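Local structure of Sn-glycerol-3-phosphate ABC transporter substrate-binding protein UspB (Mycobacterium tuberculosis, 4MFI) at residues 195-203 and 250-258; 33-44 and 88-99. The protein serves as the substrate-binding subunit of an ABC importer, specific for glycerophosphocholine, which it probably delivers to the membrane components of the transporter. All coordinates share one frame; numbering follows the deposited sequence.

How the contacts relate
Contact 1 and contact 2 are both parallel strand pairings, lying on opposite sides of the centre of the chain, with their own centres about 41 Å apart and their nearest atoms about 19 Å apart. They follow one another in sequence: 33-44 and 88-99 have already paired before 195-203 begins. Contact 2 belongs to the larger mixed sheet, between strands 39-43 and 97-101, whereas contact 1 is a separate two-stranded sheet. Placement of the two on either side of the centre fits the two-lobed build of periplasmic binding proteins, whose ligand sits between the lobes; no ligand is part of either contact.

Contact 1: residues 195-203 and 250-258; sequences RSAHGWANA and YAAVANDIA
The indole of W200 has A251 CB beside its pyrrole part, 3.6 Å from NE1, approached obliquely. One face of the indole carries the imidazole CD2 of H198, shifted toward the rim, while NE1 of W200 lies in the plane of the H198 ring at its edge. Around the Y250 phenol, H198 CB stands at the edge and A197 CB comes in obliquely. Alanine suits position 251 because its single methyl fits beside the indole.

Strands 198-201 and 251-254 form a two-stranded parallel sheet, with W200 and A251 packing on helix 232-245 and Y250 and A197 on helix 177-191. A252 N gives to H198 O, W200 N to A252 O (2.8 Å, 168° at the hydrogen) and A254 N to W200 O (2.8 Å). On the face bearing A254, I257 CG1 is anti to the backbone N (chi1 -167°), and CD1 reaches G199 O at 3.4 Å. Glycine suits position 199 because a CB there would lie tightly against A254 CB. Past the strands, a water accepts from N202 N and donates to N255 O (2.7 Å).

W200 O and A252 O are thus satisfied by nearly straight backbone bonds, and with W200 NE1, H198 ND1 and Y250 OH hydrogen-bonded respectively to S244, S268 and D181, beyond the two segments, a largely buried contact can carry three polar aromatic residues.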
loop_
_atom_site.group_PDB
_atom_site.type_symbol
_atom_site.label_atom_id
_atom_site.label_comp_id
_atom_site.label_asym_id
_atom_site.label_seq_id
_atom_site.Cartn_x
_atom_site.Cartn_y
_atom_site.Cartn_z
ATOM N N ARG A 195 20.468 14.673 14.533
ATOM C CA ARG A 195 19.078 14.241 14.403
ATOM C C ARG A 195 18.399 15.099 13.332
ATOM O O ARG A 195 18.976 16.083 12.856
ATOM C CB ARG A 195 18.342 14.377 15.738
ATOM C CG ARG A 195 18.898 13.517 16.861
ATOM C CD ARG A 195 18.320 13.975 18.200
ATOM N NE ARG A 195 16.989 13.463 18.469
ATOM C CZ ARG A 195 16.164 13.947 19.396
ATOM N NH1 ARG A 195 16.478 15.039 20.099
ATOM N NH2 ARG A 195 14.988 13.369 19.574
ATOM N N SER A 196 17.182 14.726 12.945
ATOM C CA SER A 196 16.456 15.467 11.909
ATOM C C SER A 196 15.013 15.699 12.302
ATOM O O SER A 196 14.428 14.901 13.043
ATOM C CB SER A 196 16.491 14.712 10.575
ATOM O OG SER A 196 17.804 14.663 10.055
ATOM N N ALA A 197 14.439 16.784 11.787
ATOM C CA ALA A 197 13.019 17.077 11.980
ATOM C C ALA A 197 12.135 16.050 11.280
ATOM O O ALA A 197 11.028 15.762 11.744
ATOM C CB ALA A 197 12.693 18.473 11.461
ATOM N N HIS A 198 12.607 15.532 10.145
ATOM C CA HIS A 198 11.797 14.652 9.305
ATOM C C HIS A 198 12.705 13.671 8.601
ATOM O O HIS A 198 13.785 14.042 8.152
ATOM C CB HIS A 198 11.015 15.478 8.265
ATOM C CG HIS A 198 9.916 14.716 7.593
ATOM N ND1 HIS A 198 8.766 14.340 8.251
ATOM C CD2 HIS A 198 9.786 14.263 6.319
ATOM C CE1 HIS A 198 7.973 13.688 7.416
ATOM N NE2 HIS A 198 8.570 13.626 6.237
ATOM N N GLY A 199 12.274 12.417 8.516
ATOM C CA GLY A 199 12.973 11.444 7.690
ATOM C C GLY A 199 12.100 11.023 6.530
ATOM O O GLY A 199 10.913 10.750 6.704
ATOM N N TRP A 200 12.703 10.982 5.346
ATOM C CA TRP A 200 12.082 10.419 4.148
ATOM C C TRP A 200 12.582 9.000 3.965
ATOM O O TRP A 200 13.762 8.722 4.179
ATOM C CB TRP A 200 12.480 11.225 2.908
ATOM C CG TRP A 200 11.923 12.619 2.858
ATOM C CD1 TRP A 200 12.595 13.785 3.108
ATOM C CD2 TRP A 200 10.581 12.992 2.516
ATOM N NE1 TRP A 200 11.750 14.857 2.955
ATOM C CE2 TRP A 200 10.510 14.400 2.581
ATOM C CE3 TRP A 200 9.433 12.272 2.168
ATOM C CZ2 TRP A 200 9.336 15.102 2.320
ATOM C CZ3 TRP A 200 8.265 12.973 1.901
ATOM C CH2 TRP A 200 8.224 14.372 1.984
ATOM N N ALA A 201 11.702 8.104 3.521
ATOM C CA ALA A 201 12.112 6.734 3.238
ATOM C C ALA A 201 13.201 6.697 2.167
ATOM O O ALA A 201 13.307 7.611 1.336
ATOM C CB ALA A 201 10.922 5.923 2.777
ATOM N N ASN A 202 13.988 5.623 2.171
ATOM C CA ASN A 202 14.985 5.406 1.124
ATOM C C ASN A 202 14.364 4.734 -0.101
ATOM O O ASN A 202 13.136 4.681 -0.226
ATOM C CB ASN A 202 16.201 4.633 1.654
ATOM C CG ASN A 202 15.886 3.185 2.008
ATOM O OD1 ASN A 202 14.812 2.653 1.700
ATOM N ND2 ASN A 202 16.848 2.528 2.640
ATOM N N ALA A 203 15.195 4.208 -0.993
ATOM C CA ALA A 203 14.692 3.683 -2.262
ATOM C C ALA A 203 13.784 2.464 -2.125
ATOM O O ALA A 203 13.167 2.038 -3.099
ATOM C CB ALA A 203 15.841 3.381 -3.209
ATOM N N TYR A 250 16.154 20.369 7.123
ATOM C CA TYR A 250 15.540 19.782 8.317
ATOM C C TYR A 250 15.177 18.311 8.109
ATOM O O TYR A 250 14.787 17.626 9.053
ATOM C CB TYR A 250 14.297 20.581 8.742
ATOM C CG TYR A 250 13.225 20.625 7.681
ATOM C CD1 TYR A 250 12.350 19.554 7.501
ATOM C CD2 TYR A 250 13.075 21.737 6.858
ATOM C CE1 TYR A 250 11.369 19.577 6.516
ATOM C CE2 TYR A 250 12.090 21.777 5.876
ATOM C CZ TYR A 250 11.236 20.690 5.716
ATOM O OH TYR A 250 10.254 20.698 4.750
ATOM N N ALA A 251 15.287 17.833 6.875
ATOM C CA ALA A 251 14.949 16.448 6.564
ATOM C C ALA A 251 16.167 15.656 6.104
ATOM O O ALA A 251 17.174 16.223 5.649
ATOM C CB ALA A 251 13.834 16.383 5.497
ATOM N N ALA A 252 16.061 14.335 6.223
ATOM C CA ALA A 252 17.115 13.416 5.823
ATOM C C ALA A 252 16.508 12.172 5.194
ATOM O O ALA A 252 15.355 11.838 5.455
ATOM C CB ALA A 252 17.938 13.024 7.036
ATOM N N VAL A 253 17.293 11.471 4.383
ATOM C CA VAL A 253 16.890 10.157 3.900
ATOM C C VAL A 253 17.245 9.139 4.974
ATOM O O VAL A 253 18.391 9.071 5.427
ATOM C CB VAL A 253 17.612 9.804 2.599
ATOM C CG1 VAL A 253 17.227 8.413 2.130
ATOM C CG2 VAL A 253 17.273 10.823 1.526
ATOM N N ALA A 254 16.255 8.352 5.381
ATOM C CA ALA A 254 16.422 7.398 6.475
ATOM C C ALA A 254 16.524 5.998 5.909
ATOM O O ALA A 254 15.776 5.647 5.003
ATOM C CB ALA A 254 15.237 7.483 7.424
ATOM N N ASN A 255 17.428 5.185 6.441
ATOM C CA ASN A 255 17.502 3.801 5.992
ATOM C C ASN A 255 16.355 2.967 6.553
ATOM O O ASN A 255 15.499 2.491 5.802
ATOM C CB ASN A 255 18.846 3.170 6.352
ATOM C CG ASN A 255 18.917 1.696 5.981
ATOM O OD1 ASN A 255 18.207 1.229 5.087
ATOM N ND2 ASN A 255 19.775 0.954 6.674
ATOM N N ASP A 256 16.338 2.785 7.868
ATOM C CA ASP A 256 15.251 2.051 8.518
ATOM C C ASP A 256 14.353 3.085 9.169
ATOM O O ASP A 256 14.507 3.412 10.350
ATOM C CB ASP A 256 15.788 1.058 9.555
ATOM C CG ASP A 256 14.698 0.147 10.128
ATOM O OD1 ASP A 256 13.506 0.530 10.130
ATOM O OD2 ASP A 256 15.038 -0.956 10.601
ATOM N N ILE A 257 13.408 3.596 8.390
ATOM C CA ILE A 257 12.650 4.767 8.801
ATOM C C ILE A 257 11.830 4.564 10.079
ATOM O O ILE A 257 11.809 5.443 10.944
ATOM C CB ILE A 257 11.786 5.319 7.637
ATOM C CG1 ILE A 257 11.260 6.714 7.970
ATOM C CG2 ILE A 257 10.666 4.349 7.249
ATOM C CD1 ILE A 257 10.661 7.408 6.777
ATOM N N ALA A 258 11.177 3.416 10.211
ATOM C CA ALA A 258 10.364 3.152 11.395
ATOM C C ALA A 258 11.245 3.121 12.633
ATOM O O ALA A 258 10.910 3.695 13.672
ATOM C CB ALA A 258 9.618 1.846 11.248
HETATM O O HOH W 1 13.485 3.904 4.668
#

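Contact 2: residues 33-44 and 88-99; sequences KSGSGPIDFWSS and ALIGTDVPDVVL
K33 reaches along the 92-96 backbone with a fully extended chain, CG anti to the backbone N (chi1 -171°). Its CB and CG each lie 3.5 Å from T92 O, CD moves on to V94 O at 3.4 Å, and CE sits between V94 O and D96 OD2. At the tip, NZ donates to V94 O (2.8 Å) and forms salt bridges with D96 OD2 and D40 OD2. Lysine suits this place because its long chain brings one ammonium to three acceptors, and its charge probably eases the repulsion between D40 OD2 and D96 OD2, 4.0 Å apart. NZ meets D96 OD2 from above the carboxylate plane, while D40 N comes from the opposite face, nearly straight (2.9 Å, 178° at the hydrogen). D96 OD1 pairs with R319.

W42 lies across P95 at about a right angle: P95 CB is 3.4 Å from the centroid of the five-membered ring, a CH-pi contact over its face. The puckered P95 ring continues along the same face, its CD by CZ3 and CH2 of W42, and CH2 also touches A88 CB.

D40 O accepts from D96 N and V97 N; W42 N to V97 O and L99 N to W42 O continue the parallel pairing. Helix 50-63, strand 69-73 and helix 78-88 come between; 39-43 pairs in parallel with both 69-73 and 97-101, as in the alpha/beta lobe of a periplasmic binding protein.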
loop_
_atom_site.group_PDB
_atom_site.type_symbol
_atom_site.label_atom_id
_atom_site.label_comp_id
_atom_site.label_asym_id
_atom_site.label_seq_id
_atom_site.Cartn_x
_atom_site.Cartn_y
_atom_site.Cartn_z
ATOM N N LYS A 33 -7.131 -26.399 -14.408
ATOM C CA LYS A 33 -7.193 -27.077 -13.127
ATOM C C LYS A 33 -8.647 -27.413 -12.837
ATOM O O LYS A 33 -9.484 -26.525 -12.656
ATOM C CB LYS A 33 -6.640 -26.183 -12.019
ATOM C CG LYS A 33 -6.460 -26.896 -10.691
ATOM C CD LYS A 33 -5.921 -25.957 -9.634
ATOM C CE LYS A 33 -5.567 -26.719 -8.371
ATOM N NZ LYS A 33 -5.097 -25.811 -7.291
ATOM N N SER A 34 -8.944 -28.703 -12.801
ATOM C CA SER A 34 -10.305 -29.158 -12.580
ATOM C C SER A 34 -10.308 -30.211 -11.481
ATOM O O SER A 34 -9.258 -30.556 -10.939
ATOM C CB SER A 34 -10.872 -29.730 -13.876
ATOM O OG SER A 34 -10.021 -30.737 -14.399
ATOM N N GLY A 35 -11.481 -30.722 -11.138
ATOM C CA GLY A 35 -11.551 -31.764 -10.132
ATOM C C GLY A 35 -11.829 -31.249 -8.734
ATOM O O GLY A 35 -12.065 -30.054 -8.532
ATOM N N SER A 36 -11.777 -32.158 -7.765
ATOM C CA SER A 36 -12.297 -31.887 -6.428
ATOM C C SER A 36 -11.242 -31.834 -5.327
ATOM O O SER A 36 -11.570 -32.004 -4.150
ATOM C CB SER A 36 -13.349 -32.935 -6.064
ATOM O OG SER A 36 -12.775 -34.231 -6.010
ATOM N N GLY A 37 -9.985 -31.599 -5.692
ATOM C CA GLY A 37 -8.948 -31.413 -4.693
ATOM C C GLY A 37 -9.208 -30.126 -3.931
ATOM O O GLY A 37 -9.981 -29.286 -4.391
ATOM N N PRO A 38 -8.571 -29.963 -2.762
ATOM C CA PRO A 38 -8.783 -28.784 -1.914
ATOM C C PRO A 38 -8.466 -27.482 -2.634
ATOM O O PRO A 38 -7.690 -27.469 -3.598
ATOM C CB PRO A 38 -7.784 -28.991 -0.771
ATOM C CG PRO A 38 -7.559 -30.465 -0.726
ATOM C CD PRO A 38 -7.631 -30.922 -2.155
ATOM N N ILE A 39 -9.078 -26.399 -2.168
ATOM C CA ILE A 39 -8.732 -25.058 -2.617
ATOM C C ILE A 39 -7.302 -24.738 -2.179
ATOM O O ILE A 39 -7.006 -24.729 -0.981
ATOM C CB ILE A 39 -9.702 -24.019 -2.019
ATOM C CG1 ILE A 39 -11.129 -24.290 -2.509
ATOM C CG2 ILE A 39 -9.267 -22.597 -2.373
ATOM C CD1 ILE A 39 -12.206 -23.510 -1.765
ATOM N N ASP A 40 -6.416 -24.490 -3.143
ATOM C CA ASP A 40 -5.020 -24.182 -2.839
ATOM C C ASP A 40 -4.836 -22.673 -2.718
ATOM O O ASP A 40 -5.009 -21.936 -3.693
ATOM C CB ASP A 40 -4.088 -24.767 -3.913
ATOM C CG ASP A 40 -4.019 -26.294 -3.870
ATOM O OD1 ASP A 40 -3.921 -26.861 -2.759
ATOM O OD2 ASP A 40 -4.077 -26.936 -4.947
ATOM N N PHE A 41 -4.519 -22.220 -1.508
ATOM C CA PHE A 41 -4.362 -20.801 -1.198
ATOM C C PHE A 41 -2.876 -20.510 -1.013
ATOM O O PHE A 41 -2.263 -20.944 -0.033
ATOM C CB PHE A 41 -5.165 -20.459 0.066
ATOM C CG PHE A 41 -4.966 -19.055 0.574
ATOM C CD1 PHE A 41 -4.579 -18.024 -0.278
ATOM C CD2 PHE A 41 -5.162 -18.769 1.919
ATOM C CE1 PHE A 41 -4.387 -16.736 0.204
ATOM C CE2 PHE A 41 -4.980 -17.481 2.409
ATOM C CZ PHE A 41 -4.595 -16.463 1.549
ATOM N N TRP A 42 -2.303 -19.791 -1.975
ATOM C CA TRP A 42 -0.889 -19.430 -1.941
ATOM C C TRP A 42 -0.691 -18.070 -1.296
ATOM O O TRP A 42 -1.107 -17.042 -1.840
ATOM C CB TRP A 42 -0.308 -19.398 -3.353
ATOM C CG TRP A 42 -0.113 -20.747 -3.975
ATOM C CD1 TRP A 42 -0.657 -21.936 -3.569
ATOM C CD2 TRP A 42 0.695 -21.047 -5.117
ATOM N NE1 TRP A 42 -0.237 -22.953 -4.394
ATOM C CE2 TRP A 42 0.593 -22.432 -5.353
ATOM C CE3 TRP A 42 1.495 -20.274 -5.966
ATOM C CZ2 TRP A 42 1.257 -23.061 -6.408
ATOM C CZ3 TRP A 42 2.154 -20.901 -7.011
ATOM C CH2 TRP A 42 2.033 -22.279 -7.222
ATOM N N SER A 43 -0.049 -18.069 -0.133
ATOM C CA SER A 43 0.183 -16.845 0.623
ATOM C C SER A 43 1.633 -16.746 1.090
ATOM O O SER A 43 2.314 -17.762 1.262
ATOM C CB SER A 43 -0.747 -16.806 1.837
ATOM O OG SER A 43 -0.519 -15.647 2.619
ATOM N N SER A 44 2.099 -15.518 1.288
ATOM C CA SER A 44 3.394 -15.280 1.914
ATOM C C SER A 44 3.224 -15.021 3.409
ATOM O O SER A 44 4.194 -14.737 4.111
ATOM C CB SER A 44 4.086 -14.087 1.260
ATOM O OG SER A 44 3.230 -12.958 1.269
ATOM N N ALA A 88 4.316 -21.765 -12.113
ATOM C CA ALA A 88 3.216 -22.722 -12.097
ATOM C C ALA A 88 2.332 -22.578 -13.335
ATOM O O ALA A 88 1.624 -23.511 -13.716
ATOM C CB ALA A 88 2.392 -22.555 -10.831
ATOM N N LEU A 89 2.392 -21.410 -13.967
ATOM C CA LEU A 89 1.526 -21.100 -15.104
ATOM C C LEU A 89 1.747 -21.968 -16.348
ATOM O O LEU A 89 0.877 -22.029 -17.219
ATOM C CB LEU A 89 1.615 -19.614 -15.456
ATOM C CG LEU A 89 0.809 -18.701 -14.530
ATOM C CD1 LEU A 89 1.213 -17.248 -14.705
ATOM C CD2 LEU A 89 -0.684 -18.870 -14.784
ATOM N N ILE A 90 2.891 -22.639 -16.438
ATOM C CA ILE A 90 3.126 -23.532 -17.575
ATOM C C ILE A 90 2.165 -24.725 -17.563
ATOM O O ILE A 90 1.748 -25.206 -18.621
ATOM C CB ILE A 90 4.588 -24.023 -17.661
ATOM C CG1 ILE A 90 4.794 -24.858 -18.928
ATOM C CG2 ILE A 90 4.973 -24.837 -16.430
ATOM C CD1 ILE A 90 4.482 -24.123 -20.228
ATOM N N GLY A 91 1.805 -25.186 -16.367
ATOM C CA GLY A 91 0.923 -26.333 -16.218
ATOM C C GLY A 91 -0.365 -26.003 -15.481
ATOM O O GLY A 91 -0.809 -24.850 -15.464
ATOM N N THR A 92 -0.967 -27.014 -14.857
ATOM C CA THR A 92 -2.250 -26.835 -14.179
ATOM C C THR A 92 -2.164 -26.915 -12.652
ATOM O O THR A 92 -3.187 -26.874 -11.965
ATOM C CB THR A 92 -3.318 -27.824 -14.702
ATOM O OG1 THR A 92 -2.829 -29.169 -14.601
ATOM C CG2 THR A 92 -3.651 -27.520 -16.155
ATOM N N ASP A 93 -0.949 -27.015 -12.119
ATOM C CA ASP A 93 -0.760 -26.961 -10.673
ATOM C C ASP A 93 -0.660 -25.509 -10.205
ATOM O O ASP A 93 0.236 -25.139 -9.445
ATOM C CB ASP A 93 0.472 -27.764 -10.243
ATOM C CG ASP A 93 0.298 -29.258 -10.455
ATOM O OD1 ASP A 93 0.903 -29.802 -11.403
ATOM O OD2 ASP A 93 -0.446 -29.889 -9.675
ATOM N N VAL A 94 -1.587 -24.688 -10.686
ATOM C CA VAL A 94 -1.701 -23.303 -10.255
ATOM C C VAL A 94 -2.500 -23.247 -8.961
ATOM O O VAL A 94 -3.245 -24.179 -8.646
ATOM C CB VAL A 94 -2.393 -22.430 -11.332
ATOM C CG1 VAL A 94 -1.501 -22.286 -12.563
ATOM C CG2 VAL A 94 -3.750 -23.006 -11.701
ATOM N N PRO A 95 -2.337 -22.163 -8.193
ATOM C CA PRO A 95 -3.183 -21.976 -7.011
ATOM C C PRO A 95 -4.621 -21.696 -7.425
ATOM O O PRO A 95 -4.866 -21.290 -8.566
ATOM C CB PRO A 95 -2.585 -20.732 -6.350
ATOM C CG PRO A 95 -1.903 -19.992 -7.475
ATOM C CD PRO A 95 -1.344 -21.084 -8.348
ATOM N N ASP A 96 -5.562 -21.912 -6.514
ATOM C CA ASP A 96 -6.929 -21.441 -6.715
ATOM C C ASP A 96 -7.074 -19.989 -6.295
ATOM O O ASP A 96 -7.863 -19.232 -6.878
ATOM C CB ASP A 96 -7.909 -22.299 -5.919
ATOM C CG ASP A 96 -7.969 -23.713 -6.431
ATOM O OD1 ASP A 96 -8.764 -23.979 -7.357
ATOM O OD2 ASP A 96 -7.202 -24.556 -5.918
ATOM N N VAL A 97 -6.309 -19.611 -5.271
ATOM C CA VAL A 97 -6.335 -18.263 -4.705
ATOM C C VAL A 97 -4.890 -17.859 -4.489
ATOM O O VAL A 97 -4.125 -18.597 -3.863
ATOM C CB VAL A 97 -7.099 -18.228 -3.361
ATOM C CG1 VAL A 97 -7.029 -16.839 -2.734
ATOM C CG2 VAL A 97 -8.550 -18.655 -3.561
ATOM N N VAL A 98 -4.499 -16.710 -5.027
ATOM C CA VAL A 98 -3.109 -16.275 -4.934
ATOM C C VAL A 98 -2.993 -14.826 -4.464
ATOM O O VAL A 98 -3.751 -13.950 -4.896
ATOM C CB VAL A 98 -2.333 -16.502 -6.270
ATOM C CG1 VAL A 98 -2.954 -15.695 -7.415
ATOM C CG2 VAL A 98 -0.857 -16.180 -6.107
ATOM N N LEU A 99 -2.049 -14.587 -3.558
ATOM C CA LEU A 99 -1.812 -13.261 -2.999
ATOM C C LEU A 99 -0.861 -12.456 -3.895
ATOM O O LEU A 99 0.318 -12.799 -4.034
ATOM C CB LEU A 99 -1.220 -13.405 -1.598
ATOM C CG LEU A 99 -0.994 -12.129 -0.787
ATOM C CD1 LEU A 99 -2.328 -11.438 -0.526
ATOM C CD2 LEU A 99 -0.301 -12.447 0.527
HETATM O O HOH W 2 -1.733 -26.100 -7.074
#